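Local coordinates for hypothetical protein (Exiguobacterium sibiricum, PDB 2HKV) that is of unknown function but binds a nickel ion and probably belongs to the DinB family of metal-binding helical-bundle proteins, at residues A[44-47]-A[48-52]; A[21-24]-A[25-28]. One frame throughout, in Å; residues are numbered along the deposited sequence.

Contact 1 of 2, residues A[44-47]-A[48-52]; sequences YEVA and VHLAV. With NI (nickel (II) ion), chain B.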
loop_
_atom_site.group_PDB
_atom_site.type_symbol
_atom_site.label_atom_id
_atom_site.label_comp_id
_atom_site.label_asym_id
_atom_site.label_seq_id
_atom_site.Cartn_x
_atom_site.Cartn_y
_atom_site.Cartn_z
ATOM N N TYR A 44 -14.616 3.256 11.956
ATOM C CA TYR A 44 -15.672 3.312 10.969
ATOM C C TYR A 44 -15.259 4.256 9.827
ATOM O O TYR A 44 -15.516 3.965 8.675
ATOM C CB TYR A 44 -16.996 3.758 11.584
ATOM C CG TYR A 44 -18.042 4.206 10.587
ATOM C CD1 TYR A 44 -18.761 3.300 9.840
ATOM C CD2 TYR A 44 -18.316 5.564 10.411
ATOM C CE1 TYR A 44 -19.714 3.717 8.937
ATOM C CE2 TYR A 44 -19.273 6.000 9.517
ATOM C CZ TYR A 44 -19.979 5.081 8.787
ATOM O OH TYR A 44 -20.941 5.532 7.903
ATOM N N GLU A 45 -14.654 5.386 10.151
ATOM C CA GLU A 45 -14.279 6.343 9.109
ATOM C C GLU A 45 -13.178 5.810 8.155
ATOM O O GLU A 45 -13.233 6.061 6.968
ATOM C CB GLU A 45 -13.859 7.681 9.724
ATOM C CG GLU A 45 -14.992 8.471 10.372
ATOM C CD GLU A 45 -14.490 9.626 11.272
ATOM O OE1 GLU A 45 -13.270 9.767 11.510
ATOM O OE2 GLU A 45 -15.344 10.400 11.793
ATOM N N VAL A 46 -12.209 5.053 8.685
ATOM C CA VAL A 46 -11.241 4.335 7.839
ATOM C C VAL A 46 -11.946 3.366 6.915
ATOM O O VAL A 46 -11.663 3.311 5.723
ATOM C CB VAL A 46 -10.193 3.598 8.650
ATOM C CG1 VAL A 46 -9.111 2.975 7.717
ATOM C CG2 VAL A 46 -9.461 4.571 9.533
ATOM N N ALA A 47 -12.848 2.561 7.491
ATOM C CA ALA A 47 -13.624 1.600 6.736
ATOM C C ALA A 47 -14.433 2.192 5.606
ATOM O O ALA A 47 -14.435 1.630 4.528
ATOM C CB ALA A 47 -14.522 0.733 7.659
ATOM N N VAL A 48 -15.125 3.307 5.831
ATOM C CA VAL A 48 -15.886 3.940 4.762
ATOM C C VAL A 48 -14.956 4.446 3.618
ATOM O O VAL A 48 -15.296 4.323 2.435
ATOM C CB VAL A 48 -16.751 5.123 5.297
ATOM C CG1 VAL A 48 -17.459 5.858 4.151
ATOM C CG2 VAL A 48 -17.761 4.624 6.349
ATOM N N HIS A 49 -13.830 5.050 3.982
ATOM C CA HIS A 49 -12.866 5.592 2.987
ATOM C C HIS A 49 -12.371 4.412 2.143
ATOM O O HIS A 49 -12.352 4.486 0.917
ATOM C CB HIS A 49 -11.738 6.335 3.727
ATOM C CG HIS A 49 -10.648 6.932 2.857
ATOM N ND1 HIS A 49 -10.896 7.798 1.825
ATOM C CD2 HIS A 49 -9.290 6.861 2.961
ATOM C CE1 HIS A 49 -9.747 8.219 1.309
ATOM N NE2 HIS A 49 -8.744 7.624 1.942
ATOM N N LEU A 50 -12.003 3.306 2.800
ATOM C CA LEU A 50 -11.611 2.073 2.077
ATOM C C LEU A 50 -12.711 1.541 1.115
ATOM O O LEU A 50 -12.444 1.141 -0.044
ATOM C CB LEU A 50 -11.255 0.993 3.078
ATOM C CG LEU A 50 -9.829 0.874 3.590
ATOM C CD1 LEU A 50 -9.832 0.044 4.932
ATOM C CD2 LEU A 50 -8.917 0.248 2.493
ATOM N N ALA A 51 -13.940 1.541 1.604
ATOM C CA ALA A 51 -15.085 1.058 0.836
ATOM C C ALA A 51 -15.301 1.859 -0.459
ATOM O O ALA A 51 -15.731 1.283 -1.459
ATOM C CB ALA A 51 -16.373 1.101 1.703
ATOM N N VAL A 52 -15.045 3.177 -0.439
ATOM C CA VAL A 52 -15.323 4.027 -1.599
ATOM C C VAL A 52 -14.092 4.412 -2.432
ATOM O O VAL A 52 -14.240 4.852 -3.591
ATOM C CB VAL A 52 -16.082 5.320 -1.223
ATOM C CG1 VAL A 52 -17.306 5.008 -0.398
ATOM C CG2 VAL A 52 -15.151 6.275 -0.476
HETATM NI NI NI B . -6.820 8.112 1.731
HETATM O O HOH W 1 -6.933 9.427 3.557
HETATM O O HOH W 2 -7.193 9.879 0.707
#
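Four consecutive i to i+4 bonds, from V48 N to Y44 O at 2.9 Å through A51 N to A47 O, define 44-52 as regular alpha-helix, part of helix 43-61 in the DinB-like helical bundle. The N-H of L50 reaches V46 O almost straight, at 171°. One turn apart, Y44 and V48 form a CH-pi contact: CG2 of V48 stands over one ring face, 3.6 Å from the centroid of the Y44 ring and shifted toward its CZ rim. The tyrosine ring gets there because its CG is anti to the backbone N (chi1 164°). Its hydroxyl is bonded to V77 O. Replacing Y44 by an alanine is likely to leave V48 CG2 without its aromatic cover and V77 O without this hydroxyl partner. On the bundle side, V46 and L50 lie side by side, CG1 to CD1, and both touch helix 114-138, while A47 and V48 meet L82. H49 takes another course: with its CG anti to N (chi1 179°), the imidazole leads away from 44-47 to the nickel site it shares with H124 and H128. Two waters also bind the nickel ion, and H49 NE2 coordinates it at 2.0 Å.

Contact 2 of 2, residues A[21-24]-A[25-28]; sequences RDLI and RLIQ
R21 and R25, one turn apart near the end of helix 4-26, run side by side, and the aliphatic part of one supports the charged end of the other. CG of R21 lies 3.7 Å above the plane of the R25 guanidinium, over its centre, and R21 CD comes to 3.3 Å from R25 NH1. The two guanidinium planes are turned 60° apart. R21 bends at chi3 (-63°), which carries its NE away to a salt bridge with D87 on helix 82-98, whereas R25 stays extended from CG to NE. At the guanidinium edge, D22 OD1 approaches R25 NH1 in the plane, but at 3.8 Å the salt bridge is long. A water bridges the same two atoms, donating to D22 OD1 and accepting from R25 NH1. This is the loose, solvent side, where R25 and L26 are exposed.

The tight side is apolar and buried. I27 CG1 lies 3.5 Å from I24 O, while L23 packs on L132 and L133 of helix 114-138, I24 on L82 and V83, and I27 on L136 and W32. The backbone changes character here as well. R25 N still bonds R21 O at 3.1 Å, but L26 N holds only a weak bond to D22 O and a better one to L23 O (2.9 Å), and I27 N turns to I24 O. The last two donors sit well above the carbonyl planes, as expected when i to i+3 bonds replace i to i+4. With I27 already extended (psi 130°), these two bonds are consistent with a helix C-terminus that tightens into a 3-10-like turn, at the end of an amphipathic bundle helix.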
loop_
_atom_site.group_PDB
_atom_site.type_symbol
_atom_site.label_atom_id
_atom_site.label_comp_id
_atom_site.label_asym_id
_atom_site.label_seq_id
_atom_site.Cartn_x
_atom_site.Cartn_y
_atom_site.Cartn_z
ATOM N N ARG A 21 -12.429 -6.937 2.821
ATOM C CA ARG A 21 -13.776 -7.427 3.090
ATOM C C ARG A 21 -13.733 -8.290 4.360
ATOM O O ARG A 21 -14.571 -8.151 5.245
ATOM C CB ARG A 21 -14.329 -8.200 1.879
ATOM C CG ARG A 21 -15.794 -8.371 1.880
ATOM C CD ARG A 21 -16.236 -9.378 0.801
ATOM N NE ARG A 21 -15.894 -8.888 -0.536
ATOM C CZ ARG A 21 -15.303 -9.597 -1.496
ATOM N NH1 ARG A 21 -14.969 -10.875 -1.321
ATOM N NH2 ARG A 21 -15.058 -9.021 -2.669
ATOM N N ASP A 22 -12.726 -9.162 4.467
ATOM C CA ASP A 22 -12.617 -10.038 5.629
ATOM C C ASP A 22 -12.386 -9.226 6.889
ATOM O O ASP A 22 -13.000 -9.501 7.936
ATOM C CB ASP A 22 -11.485 -11.037 5.460
ATOM C CG ASP A 22 -11.763 -12.060 4.361
ATOM O OD1 ASP A 22 -12.971 -12.359 4.101
ATOM O OD2 ASP A 22 -10.766 -12.572 3.771
ATOM N N LEU A 23 -11.534 -8.197 6.787
ATOM C CA LEU A 23 -11.242 -7.371 7.969
ATOM C C LEU A 23 -12.495 -6.656 8.460
ATOM O O LEU A 23 -12.750 -6.647 9.652
ATOM C CB LEU A 23 -10.125 -6.335 7.707
ATOM C CG LEU A 23 -8.672 -6.835 7.596
ATOM C CD1 LEU A 23 -7.747 -5.660 7.184
ATOM C CD2 LEU A 23 -8.179 -7.430 8.923
ATOM N N ILE A 24 -13.259 -6.088 7.533
ATOM C CA ILE A 24 -14.472 -5.361 7.865
ATOM C C ILE A 24 -15.409 -6.310 8.586
ATOM O O ILE A 24 -15.947 -5.947 9.623
ATOM C CB ILE A 24 -15.122 -4.684 6.596
ATOM C CG1 ILE A 24 -14.238 -3.521 6.122
ATOM C CG2 ILE A 24 -16.571 -4.212 6.874
ATOM C CD1 ILE A 24 -14.623 -2.939 4.757
ATOM N N ARG A 25 -15.530 -7.558 8.101
ATOM C CA ARG A 25 -16.397 -8.544 8.781
ATOM C C ARG A 25 -15.933 -8.956 10.196
ATOM O O ARG A 25 -16.705 -9.551 10.956
ATOM C CB ARG A 25 -16.581 -9.771 7.903
ATOM C CG ARG A 25 -17.366 -9.506 6.630
ATOM C CD ARG A 25 -17.105 -10.643 5.655
ATOM N NE ARG A 25 -18.016 -10.631 4.521
ATOM C CZ ARG A 25 -17.760 -11.186 3.332
ATOM N NH1 ARG A 25 -16.596 -11.797 3.089
ATOM N NH2 ARG A 25 -18.672 -11.118 2.366
ATOM N N LEU A 26 -14.706 -8.625 10.574
ATOM C CA LEU A 26 -14.222 -8.918 11.920
ATOM C C LEU A 26 -14.681 -7.877 12.912
ATOM O O LEU A 26 -14.803 -8.149 14.094
ATOM C CB LEU A 26 -12.687 -9.043 11.944
ATOM C CG LEU A 26 -12.080 -10.151 11.072
ATOM C CD1 LEU A 26 -10.583 -10.271 11.357
ATOM C CD2 LEU A 26 -12.770 -11.468 11.328
ATOM N N ILE A 27 -14.964 -6.671 12.428
ATOM C CA ILE A 27 -15.141 -5.557 13.305
ATOM C C ILE A 27 -16.398 -5.761 14.180
ATOM O O ILE A 27 -17.464 -6.109 13.672
ATOM C CB ILE A 27 -15.220 -4.233 12.536
ATOM C CG1 ILE A 27 -13.928 -3.992 11.716
ATOM C CG2 ILE A 27 -15.550 -3.077 13.562
ATOM C CD1 ILE A 27 -13.956 -2.729 10.828
ATOM N N GLN A 28 -16.250 -5.581 15.488
ATOM C CA GLN A 28 -17.337 -5.764 16.434
ATOM C C GLN A 28 -18.103 -4.462 16.574
ATOM O O GLN A 28 -17.504 -3.405 16.503
ATOM C CB GLN A 28 -16.772 -6.195 17.791
ATOM C CG GLN A 28 -15.815 -7.409 17.756
ATOM C CD GLN A 28 -14.823 -7.395 18.917
HETATM O O HOH W 3 -14.904 -12.836 5.679
#

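In the fold
Contact 2 closes helix 4-26 and contact 1 lies near the start of helix 43-61, the next long helix in the chain. Their centres are 12 Å apart and their nearest atoms about 5 Å, without touching. Common neighbours join them instead: L82 meets I24 of one and A47 and V48 of the other, W32 meets I27 and Y44, and helix 114-138 packs against both. Only contact 1 reaches the metal, through H49, whereas the I24 side chain stays about 14 Å from the nickel. Contact 1 is centred about 7 Å from the centre of the chain and contact 2 about 14 Å, so contact 2 lies farther out, though its L23, I24 and I27 are buried.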